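Local atomic coordinates of Poly(A) RNA polymerase GLD2 (Rattus norvegicus, PDB entry 6LBK), a protein that probably adds AMP units from ATP to the 3' ends of selected cytoplasmic mRNAs and single nucleotides to specific microRNAs. Residues 98-107 against 200-209; 242-252 against 272-280. The protein carries 1 engineered substitution. All blocks are in the same frame, centred on the assembly; numbering follows the deposited sequence.

The two contacts illustrate how the same fold uses hydrogen bonds near its probable metal site and close packing without them further out. Contact 1, its centre about 8 Å from that of the chain, sets a palm-domain loop against helix 200-213; its apolar middle is buried, and two side chains of the helix donate to backbone carbonyls of the loop. Contact 2, its centre about 19 Å from that of the chain, joins two mainly irregular segments near the surface with no hydrogen bond across it; proline, tyrosine and aliphatic packing is joined by side chains against backbone carbonyls. Both lean on helix 182-194, and they meet where Val200 CG2 packs on Leu245 CD1 at 3.6 Å.

Contact 1 (98-107 against 200-209); sequences SSLNGFGARS and VRPLVLVIKK
Two consecutive carbonyls of a loop, Gly102 O and Phe103 O, are each claimed by a basic side chain of the helix opposite. Arg201 NE donates to Gly102 O at 2.7 Å with an N-H...O angle of 151°, and the oxygen lies in the guanidinium plane while the donor lies in the carbonyl plane. A bend at chi3 (75°) turns the arginine onto this carbonyl, and its NH2 goes on to Gln64 OE1. The bond from Lys208 NZ to Phe103 O, 3.0 Å long, comes instead from a donor tilted 26° off the carbonyl plane; the lysine chain is extended beyond CG, and its NZ also lies 3.0 Å from Ser98 OG. The loop supplies its own bond as well: Asn101 OD1 accepts from Phe103 N at 2.7 Å, forming an Asx turn.

Apolar contacts accompany the polar ones. Val204 CG1 comes to 3.5 Å from Phe103 CD1, Val200 CG1 meets the ring's edge, and further along Leu205 CD2 touches Ala105 CB at 3.7 Å. At the far end Lys209 NZ stands 2.9 Å from Ser107 OG.

The loop runs between the Gly-Ser motif, to which Ser98 belongs, and the metal-binding aspartates characteristic of the nucleotidyltransferase family, here the probable ligands Asp109 and Asp111; the side chain of Ser98 is about 5 Å from that of Asp111. It links strand 91-96 to strand 110-116. Helix 182-194 touches Phe103 and Arg201 through Ala194, whereas helices 51-63 and 283-297 cover other sides of helix 200-213.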
ATOM      1  N   SER A  98      -1.379   4.707  -2.501  1.00 53.44           N
ATOM      2  CA  SER A  98      -2.809   4.425  -2.369  1.00 48.00           C
ATOM      3  C   SER A  98      -3.676   5.291  -3.275  1.00 64.71           C
ATOM      4  O   SER A  98      -4.743   4.843  -3.722  1.00 62.93           O
ATOM      5  CB  SER A  98      -3.228   4.614  -0.929  1.00 56.47           C
ATOM      6  OG  SER A  98      -2.521   3.683  -0.116  1.00 75.08           O
ATOM      7  N   SER A  99      -3.257   6.535  -3.546  1.00 69.22           N
ATOM      8  CA  SER A  99      -4.054   7.404  -4.405  1.00 57.23           C
ATOM      9  C   SER A  99      -4.231   6.812  -5.791  1.00 50.21           C
ATOM     10  O   SER A  99      -5.286   6.982  -6.410  1.00 66.35           O
ATOM     11  CB  SER A  99      -3.418   8.783  -4.479  1.00 66.29           C
ATOM     12  OG  SER A  99      -3.282   9.294  -3.165  1.00 75.37           O
ATOM     13  N   LEU A 100      -3.273   6.024  -6.254  1.00 46.36           N
ATOM     14  CA  LEU A 100      -3.353   5.520  -7.610  1.00 51.75           C
ATOM     15  C   LEU A 100      -3.178   4.009  -7.760  1.00 52.18           C
ATOM     16  O   LEU A 100      -3.534   3.484  -8.817  1.00 58.84           O
ATOM     17  CB  LEU A 100      -2.309   6.250  -8.470  1.00 53.83           C
ATOM     18  CG  LEU A 100      -2.831   6.826  -9.770  1.00 59.82           C
ATOM     19  CD1 LEU A 100      -4.178   7.533  -9.579  1.00 47.60           C
ATOM     20  CD2 LEU A 100      -1.765   7.817 -10.197  1.00 58.46           C
ATOM     21  N   ASN A 101      -2.718   3.288  -6.735  1.00 48.04           N
ATOM     22  CA  ASN A 101      -2.466   1.852  -6.870  1.00 55.12           C
ATOM     23  C   ASN A 101      -3.732   1.001  -6.780  1.00 56.06           C
ATOM     24  O   ASN A 101      -3.623  -0.222  -6.731  1.00 53.26           O
ATOM     25  CB  ASN A 101      -1.459   1.379  -5.804  1.00 58.75           C
ATOM     26  CG  ASN A 101      -2.023   1.419  -4.390  1.00 51.14           C
ATOM     27  OD1 ASN A 101      -3.229   1.528  -4.194  1.00 54.64           O
ATOM     28  ND2 ASN A 101      -1.144   1.389  -3.405  1.00 48.57           N
ATOM     29  N   GLY A 102      -4.914   1.608  -6.698  1.00 51.24           N
ATOM     30  CA  GLY A 102      -6.160   0.874  -6.606  1.00 54.46           C
ATOM     31  C   GLY A 102      -6.584   0.460  -5.213  1.00 55.54           C
ATOM     32  O   GLY A 102      -7.703  -0.035  -5.053  1.00 63.00           O
ATOM     33  N   PHE A 103      -5.772   0.696  -4.195  1.00 53.42           N
ATOM     34  CA  PHE A 103      -6.132   0.310  -2.836  1.00 62.80           C
ATOM     35  C   PHE A 103      -6.366   1.532  -1.945  1.00 69.73           C
ATOM     36  O   PHE A 103      -6.014   1.541  -0.759  1.00 71.34           O
ATOM     37  CB  PHE A 103      -5.072  -0.612  -2.230  1.00 55.78           C
ATOM     38  CG  PHE A 103      -4.786  -1.828  -3.044  1.00 56.17           C
ATOM     39  CD1 PHE A 103      -5.774  -2.737  -3.329  1.00 65.47           C
ATOM     40  CD2 PHE A 103      -3.519  -2.079  -3.504  1.00 54.73           C
ATOM     41  CE1 PHE A 103      -5.498  -3.877  -4.080  1.00 66.28           C
ATOM     42  CE2 PHE A 103      -3.240  -3.199  -4.245  1.00 57.68           C
ATOM     43  CZ  PHE A 103      -4.227  -4.102  -4.535  1.00 61.20           C
ATOM     44  N   GLY A 104      -6.943   2.588  -2.520  1.00 66.86           N
ATOM     45  CA  GLY A 104      -7.236   3.790  -1.765  1.00 59.70           C
ATOM     46  C   GLY A 104      -8.629   3.809  -1.145  1.00 66.03           C
ATOM     47  O   GLY A 104      -9.593   3.255  -1.683  1.00 61.55           O
ATOM     48  N   ALA A 105      -8.703   4.468   0.015  1.00 62.56           N
ATOM     49  CA  ALA A 105      -9.936   4.785   0.720  1.00 66.00           C
ATOM     50  C   ALA A 105     -10.140   6.291   0.725  1.00 68.45           C
ATOM     51  O   ALA A 105      -9.192   7.062   0.567  1.00 70.42           O
ATOM     52  CB  ALA A 105      -9.905   4.294   2.170  1.00 69.63           C
ATOM     53  N   ARG A 106     -11.395   6.704   0.928  1.00 70.04           N
ATOM     54  CA  ARG A 106     -11.722   8.126   1.019  1.00 73.20           C
ATOM     55  C   ARG A 106     -10.752   8.865   1.932  1.00 84.66           C
ATOM     56  O   ARG A 106     -10.493  10.056   1.735  1.00 92.78           O
ATOM     57  CB  ARG A 106     -13.173   8.322   1.496  1.00 77.18           C
ATOM     58  CG  ARG A 106     -14.160   8.260   0.337  1.00 78.40           C
ATOM     59  CD  ARG A 106     -15.411   9.146   0.441  1.00 94.87           C
ATOM     60  NE  ARG A 106     -16.432   8.742   1.412  1.00113.26           N
ATOM     61  CZ  ARG A 106     -16.767   9.455   2.485  1.00119.36           C
ATOM     62  NH1 ARG A 106     -16.158  10.615   2.722  1.00120.55           N
ATOM     63  NH2 ARG A 106     -17.720   9.022   3.311  1.00121.23           N
ATOM     64  N   SER A 107     -10.183   8.169   2.908  1.00 93.56           N
ATOM     65  CA  SER A 107      -9.250   8.740   3.866  1.00 86.61           C
ATOM     66  C   SER A 107      -7.795   8.566   3.459  1.00 75.86           C
ATOM     67  O   SER A 107      -6.912   9.017   4.197  1.00 70.14           O
ATOM     68  CB  SER A 107      -9.491   8.121   5.253  1.00 92.43           C
ATOM     69  OG  SER A 107      -9.241   6.726   5.251  1.00 92.21           O
ATOM     70  N   VAL A 200      -9.772  -8.643  -4.777  1.00 53.22           N
ATOM     71  CA  VAL A 200      -8.521  -8.136  -4.213  1.00 49.34           C
ATOM     72  C   VAL A 200      -8.751  -6.804  -3.512  1.00 47.19           C
ATOM     73  O   VAL A 200      -8.249  -6.578  -2.405  1.00 49.84           O
ATOM     74  CB  VAL A 200      -7.438  -8.025  -5.296  1.00 50.26           C
ATOM     75  CG1 VAL A 200      -6.208  -7.391  -4.703  1.00 46.77           C
ATOM     76  CG2 VAL A 200      -7.107  -9.416  -5.882  1.00 52.82           C
ATOM     77  N   ARG A 201      -9.528  -5.901  -4.127  1.00 49.41           N
ATOM     78  CA  ARG A 201      -9.688  -4.572  -3.533  1.00 50.15           C
ATOM     79  C   ARG A 201     -10.566  -4.580  -2.285  1.00 60.27           C
ATOM     80  O   ARG A 201     -10.167  -3.958  -1.282  1.00 56.40           O
ATOM     81  CB  ARG A 201     -10.194  -3.576  -4.584  1.00 59.97           C
ATOM     82  CG  ARG A 201      -9.055  -3.073  -5.506  1.00 53.91           C
ATOM     83  CD  ARG A 201      -9.570  -2.229  -6.697  1.00 56.97           C
ATOM     84  NE  ARG A 201      -9.981  -0.889  -6.275  1.00 57.51           N
ATOM     85  CZ  ARG A 201     -11.214  -0.406  -6.382  1.00 63.50           C
ATOM     86  NH1 ARG A 201     -12.181  -1.137  -6.920  1.00 64.07           N
ATOM     87  NH2 ARG A 201     -11.489   0.816  -5.951  1.00 68.62           N
ATOM     88  N   PRO A 202     -11.744  -5.244  -2.254  1.00 65.90           N
ATOM     89  CA  PRO A 202     -12.498  -5.308  -0.983  1.00 64.43           C
ATOM     90  C   PRO A 202     -11.720  -5.940   0.156  1.00 64.46           C
ATOM     91  O   PRO A 202     -11.774  -5.460   1.303  1.00 64.99           O
ATOM     92  CB  PRO A 202     -13.737  -6.144  -1.349  1.00 70.30           C
ATOM     93  CG  PRO A 202     -13.913  -5.930  -2.814  1.00 74.79           C
ATOM     94  CD  PRO A 202     -12.513  -5.836  -3.366  1.00 69.85           C
ATOM     95  N   LEU A 203     -10.969  -6.999  -0.137  1.00 62.36           N
ATOM     96  CA  LEU A 203     -10.224  -7.668   0.916  1.00 53.04           C
ATOM     97  C   LEU A 203      -9.127  -6.768   1.443  1.00 48.12           C
ATOM     98  O   LEU A 203      -8.956  -6.614   2.656  1.00 49.25           O
ATOM     99  CB  LEU A 203      -9.616  -8.957   0.385  1.00 59.39           C
ATOM    100  CG  LEU A 203      -9.053  -9.772   1.545  1.00 61.82           C
ATOM    101  CD1 LEU A 203     -10.251 -10.495   2.280  1.00 51.19           C
ATOM    102  CD2 LEU A 203      -7.920 -10.733   1.165  1.00 61.11           C
ATOM    103  N   VAL A 204      -8.369  -6.157   0.534  1.00 50.57           N
ATOM    104  CA  VAL A 204      -7.286  -5.288   0.959  1.00 43.78           C
ATOM    105  C   VAL A 204      -7.827  -4.133   1.792  1.00 46.61           C
ATOM    106  O   VAL A 204      -7.226  -3.746   2.803  1.00 43.84           O
ATOM    107  CB  VAL A 204      -6.487  -4.810  -0.266  1.00 46.04           C
ATOM    108  CG1 VAL A 204      -5.745  -3.519   0.042  1.00 44.71           C
ATOM    109  CG2 VAL A 204      -5.511  -5.923  -0.751  1.00 37.90           C
ATOM    110  N   LEU A 205      -8.980  -3.584   1.409  1.00 50.45           N
ATOM    111  CA  LEU A 205      -9.492  -2.416   2.118  1.00 59.67           C
ATOM    112  C   LEU A 205      -9.938  -2.786   3.533  1.00 61.46           C
ATOM    113  O   LEU A 205      -9.605  -2.088   4.504  1.00 59.91           O
ATOM    114  CB  LEU A 205     -10.634  -1.771   1.322  1.00 58.99           C
ATOM    115  CG  LEU A 205     -11.351  -0.467   1.717  1.00 70.75           C
ATOM    116  CD1 LEU A 205     -12.029  -0.455   3.097  1.00 68.91           C
ATOM    117  CD2 LEU A 205     -10.370   0.683   1.581  1.00 78.97           C
ATOM    118  N   VAL A 206     -10.727  -3.860   3.670  1.00 57.83           N
ATOM    119  CA  VAL A 206     -11.167  -4.243   5.012  1.00 60.58           C
ATOM    120  C   VAL A 206      -9.966  -4.587   5.878  1.00 54.36           C
ATOM    121  O   VAL A 206      -9.940  -4.294   7.076  1.00 45.86           O
ATOM    122  CB  VAL A 206     -12.166  -5.415   4.956  1.00 64.31           C
ATOM    123  CG1 VAL A 206     -11.475  -6.719   4.469  1.00 52.13           C
ATOM    124  CG2 VAL A 206     -12.790  -5.616   6.316  1.00 65.00           C
ATOM    125  N   ILE A 207      -8.930  -5.162   5.273  1.00 53.96           N
ATOM    126  CA  ILE A 207      -7.736  -5.537   6.011  1.00 50.95           C
ATOM    127  C   ILE A 207      -6.928  -4.304   6.433  1.00 53.10           C
ATOM    128  O   ILE A 207      -6.408  -4.248   7.557  1.00 59.22           O
ATOM    129  CB  ILE A 207      -6.938  -6.520   5.147  1.00 43.22           C
ATOM    130  CG1 ILE A 207      -7.682  -7.878   5.143  1.00 41.60           C
ATOM    131  CG2 ILE A 207      -5.541  -6.634   5.637  1.00 43.81           C
ATOM    132  CD1 ILE A 207      -7.038  -8.966   4.287  1.00 37.03           C
ATOM    133  N   LYS A 208      -6.831  -3.287   5.568  1.00 49.87           N
ATOM    134  CA  LYS A 208      -6.209  -2.020   5.965  1.00 55.41           C
ATOM    135  C   LYS A 208      -6.966  -1.382   7.128  1.00 61.60           C
ATOM    136  O   LYS A 208      -6.360  -0.956   8.117  1.00 56.96           O
ATOM    137  CB  LYS A 208      -6.173  -1.051   4.781  1.00 56.10           C
ATOM    138  CG  LYS A 208      -4.945  -1.093   3.899  1.00 53.64           C
ATOM    139  CD  LYS A 208      -5.123  -0.055   2.818  1.00 58.78           C
ATOM    140  CE  LYS A 208      -3.918   0.082   1.932  1.00 62.01           C
ATOM    141  NZ  LYS A 208      -3.833   1.462   1.364  1.00 66.57           N
ATOM    142  N   LYS A 209      -8.297  -1.286   7.020  1.00 63.45           N
ATOM    143  CA  LYS A 209      -9.068  -0.711   8.123  1.00 61.96           C
ATOM    144  C   LYS A 209      -8.876  -1.530   9.391  1.00 64.76           C
ATOM    145  O   LYS A 209      -8.733  -0.976  10.485  1.00 59.08           O
ATOM    146  CB  LYS A 209     -10.559  -0.611   7.775  1.00 57.51           C
ATOM    147  CG  LYS A 209     -10.904   0.359   6.623  1.00 68.38           C
ATOM    148  CD  LYS A 209     -10.449   1.785   6.954  1.00 81.14           C
ATOM    149  CE  LYS A 209     -10.788   2.780   5.858  1.00 83.64           C
ATOM    150  NZ  LYS A 209     -10.169   4.122   6.114  1.00 76.13           N
TER

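Contact 2 (242-252 against 272-280); sequences EPILPSLQKIY and VPPYLSKNE
Tyr275 lies against Pro246 and the carbonyls preceding it. CB points toward the other segment, and with CG anti to the backbone N (chi1 -165°) the ring lays one face over the proline. CG is 3.6 Å from Pro246 CD, and that same CD sits 3.4 Å from the ring centroid, only 7° off the normal: a CH-pi contact over the middle of the face. CD1 and CE1 each lie 3.5 Å from Pro246 CG. CD2 comes to 3.1 Å from Ile244 O, while CE2 meets Pro243 O at the ring's edge. CZ is close to Pro246 CD, and the OH reaches no nearer than 4.2 Å to Pro246 CB.

The Tyr252 ring has Val272 toward the rim of one face, its CG1 in an off-centre CH-pi contact, and Ile251 CG2 of its own segment toward the rim of the other. Asn279 CB lies against Glu242 O, its OD1 accepting from Ser281 N.

This is plain packing, away from the probable metal site, between the segment after helix 226-239 and the loop leading into helix 283-297. Around it, helix 226-239 receives Ile244 and Leu245, and helix 182-194 receives Leu248 and Val272.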
ATOM      1  N   GLU A 242      -5.713 -23.296  -4.881  1.00101.31           N
ATOM      2  CA  GLU A 242      -6.135 -22.898  -6.218  1.00108.42           C
ATOM      3  C   GLU A 242      -6.027 -21.381  -6.263  1.00104.88           C
ATOM      4  O   GLU A 242      -6.968 -20.678  -5.868  1.00 91.95           O
ATOM      5  CB  GLU A 242      -7.564 -23.364  -6.508  1.00117.23           C
ATOM      6  CG  GLU A 242      -7.719 -24.897  -6.486  1.00135.14           C
ATOM      7  CD  GLU A 242      -8.925 -25.397  -7.271  1.00150.46           C
ATOM      8  OE1 GLU A 242      -9.881 -24.613  -7.443  1.00151.66           O
ATOM      9  OE2 GLU A 242      -8.903 -26.559  -7.745  1.00158.80           O
ATOM     10  N   PRO A 243      -4.926 -20.828  -6.763  1.00110.87           N
ATOM     11  CA  PRO A 243      -4.567 -19.446  -6.413  1.00108.99           C
ATOM     12  C   PRO A 243      -5.486 -18.421  -7.056  1.00112.05           C
ATOM     13  O   PRO A 243      -6.001 -18.614  -8.158  1.00124.99           O
ATOM     14  CB  PRO A 243      -3.133 -19.316  -6.936  1.00112.59           C
ATOM     15  CG  PRO A 243      -3.070 -20.297  -8.061  1.00121.19           C
ATOM     16  CD  PRO A 243      -3.999 -21.418  -7.752  1.00121.52           C
ATOM     17  N   ILE A 244      -5.680 -17.316  -6.335  1.00101.22           N
ATOM     18  CA  ILE A 244      -6.474 -16.184  -6.808  1.00 93.54           C
ATOM     19  C   ILE A 244      -5.656 -15.142  -7.583  1.00 86.37           C
ATOM     20  O   ILE A 244      -6.222 -14.419  -8.423  1.00 87.23           O
ATOM     21  CB  ILE A 244      -7.176 -15.528  -5.595  1.00 79.53           C
ATOM     22  CG1 ILE A 244      -8.352 -16.354  -5.116  1.00 72.96           C
ATOM     23  CG2 ILE A 244      -7.590 -14.081  -5.849  1.00 81.13           C
ATOM     24  CD1 ILE A 244      -8.999 -15.766  -3.890  1.00 71.79           C
ATOM     25  N   LEU A 245      -4.335 -15.097  -7.396  1.00 76.01           N
ATOM     26  CA  LEU A 245      -3.504 -14.156  -8.144  1.00 82.59           C
ATOM     27  C   LEU A 245      -2.241 -14.878  -8.605  1.00 93.82           C
ATOM     28  O   LEU A 245      -1.658 -15.673  -7.846  1.00 98.48           O
ATOM     29  CB  LEU A 245      -3.132 -12.897  -7.329  1.00 67.57           C
ATOM     30  CG  LEU A 245      -4.246 -11.859  -7.081  1.00 60.78           C
ATOM     31  CD1 LEU A 245      -3.741 -10.642  -6.305  1.00 53.42           C
ATOM     32  CD2 LEU A 245      -4.971 -11.433  -8.387  1.00 64.22           C
ATOM     33  N   PRO A 246      -1.804 -14.633  -9.841  1.00 97.15           N
ATOM     34  CA  PRO A 246      -0.546 -15.213 -10.307  1.00 99.96           C
ATOM     35  C   PRO A 246       0.590 -14.305  -9.919  1.00 95.41           C
ATOM     36  O   PRO A 246       0.430 -13.481  -9.011  1.00 90.70           O
ATOM     37  CB  PRO A 246      -0.735 -15.263 -11.820  1.00107.28           C
ATOM     38  CG  PRO A 246      -1.530 -14.028 -12.094  1.00103.78           C
ATOM     39  CD  PRO A 246      -2.452 -13.839 -10.900  1.00 99.37           C
ATOM     40  N   SER A 247       1.740 -14.450 -10.570  1.00 95.43           N
ATOM     41  CA  SER A 247       2.800 -13.452 -10.482  1.00 96.08           C
ATOM     42  C   SER A 247       2.778 -12.597 -11.740  1.00 98.51           C
ATOM     43  O   SER A 247       2.968 -13.119 -12.842  1.00115.07           O
ATOM     44  CB  SER A 247       4.172 -14.091 -10.306  1.00 92.96           C
ATOM     45  OG  SER A 247       5.178 -13.088 -10.378  1.00 84.31           O
ATOM     46  N   LEU A 248       2.509 -11.294 -11.585  1.00102.45           N
ATOM     47  CA  LEU A 248       2.482 -10.418 -12.756  1.00 96.10           C
ATOM     48  C   LEU A 248       3.875 -10.254 -13.366  1.00 95.20           C
ATOM     49  O   LEU A 248       4.013 -10.199 -14.592  1.00 98.16           O
ATOM     50  CB  LEU A 248       1.896  -9.050 -12.394  1.00 87.70           C
ATOM     51  CG  LEU A 248       0.394  -8.906 -12.134  1.00 80.75           C
ATOM     52  CD1 LEU A 248       0.090  -7.524 -11.586  1.00 73.08           C
ATOM     53  CD2 LEU A 248      -0.419  -9.184 -13.388  1.00 82.06           C
ATOM     54  N   GLN A 249       4.916 -10.178 -12.531  1.00 95.77           N
ATOM     55  CA  GLN A 249       6.266  -9.907 -13.027  1.00 97.88           C
ATOM     56  C   GLN A 249       6.888 -11.119 -13.715  1.00110.70           C
ATOM     57  O   GLN A 249       7.766 -10.965 -14.573  1.00106.49           O
ATOM     58  CB  GLN A 249       7.148  -9.432 -11.877  1.00 88.65           C
ATOM     59  CG  GLN A 249       6.828  -8.039 -11.421  1.00 87.99           C
ATOM     60  CD  GLN A 249       7.550  -7.680 -10.152  1.00 83.87           C
ATOM     61  OE1 GLN A 249       7.166  -8.097  -9.063  1.00 76.21           O
ATOM     62  NE2 GLN A 249       8.617  -6.908 -10.285  1.00 86.85           N
ATOM     63  N   LYS A 250       6.496 -12.325 -13.313  1.00118.55           N
ATOM     64  CA  LYS A 250       6.944 -13.521 -14.013  1.00128.11           C
ATOM     65  C   LYS A 250       6.221 -13.711 -15.346  1.00126.26           C
ATOM     66  O   LYS A 250       6.853 -14.094 -16.339  1.00131.54           O
ATOM     67  CB  LYS A 250       6.773 -14.744 -13.116  1.00132.89           C
ATOM     68  CG  LYS A 250       7.742 -14.787 -11.948  1.00138.68           C
ATOM     69  CD  LYS A 250       7.490 -16.015 -11.099  1.00148.54           C
ATOM     70  CE  LYS A 250       8.657 -16.312 -10.177  1.00155.79           C
ATOM     71  NZ  LYS A 250       8.363 -17.506  -9.326  1.00159.31           N
ATOM     72  N   ILE A 251       4.907 -13.458 -15.394  1.00116.14           N
ATOM     73  CA  ILE A 251       4.134 -13.749 -16.603  1.00119.20           C
ATOM     74  C   ILE A 251       4.274 -12.627 -17.634  1.00119.91           C
ATOM     75  O   ILE A 251       4.288 -12.894 -18.839  1.00129.13           O
ATOM     76  CB  ILE A 251       2.652 -14.018 -16.257  1.00117.04           C
ATOM     77  CG1 ILE A 251       2.521 -15.239 -15.339  1.00116.98           C
ATOM     78  CG2 ILE A 251       1.819 -14.213 -17.519  1.00113.52           C
ATOM     79  CD1 ILE A 251       1.123 -15.464 -14.806  1.00112.55           C
ATOM     80  N   TYR A 252       4.342 -11.362 -17.199  1.00112.82           N
ATOM     81  CA  TYR A 252       4.471 -10.212 -18.103  1.00116.42           C
ATOM     82  C   TYR A 252       5.601  -9.290 -17.640  1.00112.09           C
ATOM     83  O   TYR A 252       5.344  -8.145 -17.256  1.00110.87           O
ATOM     84  CB  TYR A 252       3.170  -9.403 -18.194  1.00113.96           C
ATOM     85  CG  TYR A 252       1.872 -10.185 -18.270  1.00112.71           C
ATOM     86  CD1 TYR A 252       1.213 -10.574 -17.108  1.00109.00           C
ATOM     87  CD2 TYR A 252       1.280 -10.495 -19.489  1.00114.58           C
ATOM     88  CE1 TYR A 252       0.018 -11.280 -17.149  1.00107.15           C
ATOM     89  CE2 TYR A 252       0.075 -11.204 -19.539  1.00115.53           C
ATOM     90  CZ  TYR A 252      -0.546 -11.594 -18.361  1.00111.24           C
ATOM     91  OH  TYR A 252      -1.732 -12.297 -18.364  1.00110.67           O
ATOM     92  N   VAL A 272      -2.322  -5.742 -19.356  1.00130.94           N
ATOM     93  CA  VAL A 272      -2.431  -7.057 -18.713  1.00123.54           C
ATOM     94  C   VAL A 272      -3.901  -7.469 -18.634  1.00121.52           C
ATOM     95  O   VAL A 272      -4.731  -6.685 -18.147  1.00117.55           O
ATOM     96  CB  VAL A 272      -1.788  -7.026 -17.331  1.00117.01           C
ATOM     97  CG1 VAL A 272      -2.081  -8.311 -16.565  1.00116.65           C
ATOM     98  CG2 VAL A 272      -0.289  -6.788 -17.453  1.00117.84           C
ATOM     99  N   PRO A 273      -4.250  -8.677 -19.073  1.00125.93           N
ATOM    100  CA  PRO A 273      -5.655  -9.134 -19.040  1.00128.13           C
ATOM    101  C   PRO A 273      -6.068  -9.603 -17.654  1.00122.31           C
ATOM    102  O   PRO A 273      -5.207  -9.860 -16.798  1.00127.15           O
ATOM    103  CB  PRO A 273      -5.658 -10.291 -20.048  1.00134.71           C
ATOM    104  CG  PRO A 273      -4.266 -10.823 -19.992  1.00134.12           C
ATOM    105  CD  PRO A 273      -3.364  -9.646 -19.740  1.00130.46           C
ATOM    106  N   PRO A 274      -7.373  -9.747 -17.395  1.00114.48           N
ATOM    107  CA  PRO A 274      -7.829 -10.175 -16.065  1.00111.63           C
ATOM    108  C   PRO A 274      -7.524 -11.639 -15.801  1.00112.02           C
ATOM    109  O   PRO A 274      -7.327 -12.439 -16.719  1.00118.82           O
ATOM    110  CB  PRO A 274      -9.346  -9.949 -16.108  1.00102.78           C
ATOM    111  CG  PRO A 274      -9.585  -9.083 -17.266  1.00109.02           C
ATOM    112  CD  PRO A 274      -8.517  -9.432 -18.260  1.00115.41           C
ATOM    113  N   TYR A 275      -7.512 -11.980 -14.511  1.00108.99           N
ATOM    114  CA  TYR A 275      -7.171 -13.318 -14.048  1.00114.33           C
ATOM    115  C   TYR A 275      -8.445 -14.051 -13.645  1.00121.31           C
ATOM    116  O   TYR A 275      -9.216 -13.561 -12.813  1.00120.11           O
ATOM    117  CB  TYR A 275      -6.196 -13.263 -12.870  1.00110.88           C
ATOM    118  CG  TYR A 275      -5.531 -14.590 -12.561  1.00114.63           C
ATOM    119  CD1 TYR A 275      -4.593 -15.134 -13.433  1.00119.74           C
ATOM    120  CD2 TYR A 275      -5.828 -15.292 -11.393  1.00114.10           C
ATOM    121  CE1 TYR A 275      -3.973 -16.346 -13.164  1.00126.58           C
ATOM    122  CE2 TYR A 275      -5.212 -16.513 -11.110  1.00120.12           C
ATOM    123  CZ  TYR A 275      -4.284 -17.036 -12.003  1.00127.57           C
ATOM    124  OH  TYR A 275      -3.662 -18.245 -11.744  1.00129.47           O
ATOM    125  N   LEU A 276      -8.671 -15.206 -14.252  1.00128.67           N
ATOM    126  CA  LEU A 276      -9.742 -16.107 -13.857  1.00129.84           C
ATOM    127  C   LEU A 276      -9.111 -17.254 -13.079  1.00119.50           C
ATOM    128  O   LEU A 276      -8.266 -17.977 -13.612  1.00124.24           O
ATOM    129  CB  LEU A 276     -10.499 -16.610 -15.084  1.00145.18           C
ATOM    130  CG  LEU A 276     -11.085 -15.490 -15.954  1.00152.14           C
ATOM    131  CD1 LEU A 276     -11.748 -16.038 -17.227  1.00160.70           C
ATOM    132  CD2 LEU A 276     -12.063 -14.642 -15.143  1.00150.62           C
ATOM    133  N   SER A 277      -9.506 -17.409 -11.824  1.00108.68           N
ATOM    134  CA  SER A 277      -8.945 -18.413 -10.935  1.00100.26           C
ATOM    135  C   SER A 277     -10.004 -19.451 -10.587  1.00101.05           C
ATOM    136  O   SER A 277     -11.205 -19.202 -10.712  1.00102.50           O
ATOM    137  CB  SER A 277      -8.400 -17.773  -9.662  1.00 92.01           C
ATOM    138  OG  SER A 277      -9.443 -17.268  -8.853  1.00 87.96           O
ATOM    139  N   LYS A 278      -9.547 -20.652 -10.207  1.00103.08           N
ATOM    140  CA  LYS A 278     -10.489 -21.708  -9.860  1.00107.65           C
ATOM    141  C   LYS A 278     -11.088 -21.546  -8.464  1.00112.33           C
ATOM    142  O   LYS A 278     -12.135 -22.142  -8.186  1.00115.51           O
ATOM    143  CB  LYS A 278      -9.812 -23.082  -9.967  1.00114.82           C
ATOM    144  CG  LYS A 278      -9.201 -23.427 -11.321  1.00121.98           C
ATOM    145  CD  LYS A 278      -8.608 -24.840 -11.317  1.00126.04           C
ATOM    146  CE  LYS A 278      -7.872 -25.143 -12.624  1.00133.61           C
ATOM    147  NZ  LYS A 278      -7.327 -26.531 -12.666  1.00135.63           N
ATOM    148  N   ASN A 279     -10.460 -20.762  -7.587  1.00114.71           N
ATOM    149  CA  ASN A 279     -10.901 -20.652  -6.194  1.00110.77           C
ATOM    150  C   ASN A 279     -12.254 -19.952  -6.091  1.00106.23           C
ATOM    151  O   ASN A 279     -12.392 -18.802  -6.531  1.00 89.67           O
ATOM    152  CB  ASN A 279      -9.877 -19.890  -5.364  1.00 99.09           C
ATOM    153  CG  ASN A 279     -10.332 -19.704  -3.937  1.00 96.64           C
ATOM    154  OD1 ASN A 279     -11.094 -18.792  -3.650  1.00 92.77           O
ATOM    155  ND2 ASN A 279      -9.857 -20.553  -3.032  1.00101.86           N
ATOM    156  N   GLU A 280     -13.229 -20.604  -5.443  1.00100.67           N
ATOM    157  CA  GLU A 280     -14.539 -20.003  -5.211  1.00 97.41           C
ATOM    158  C   GLU A 280     -14.727 -19.456  -3.791  1.00 96.99           C
ATOM    159  O   GLU A 280     -15.862 -19.145  -3.418  1.00104.71           O
ATOM    160  CB  GLU A 280     -15.651 -21.016  -5.500  1.00101.19           C
ATOM    161  CG  GLU A 280     -15.673 -21.624  -6.897  1.00112.37           C
ATOM    162  CD  GLU A 280     -16.905 -22.488  -7.133  1.00129.36           C
ATOM    163  OE1 GLU A 280     -17.438 -23.064  -6.155  1.00130.60           O
ATOM    164  OE2 GLU A 280     -17.347 -22.594  -8.297  1.00137.82           O
TER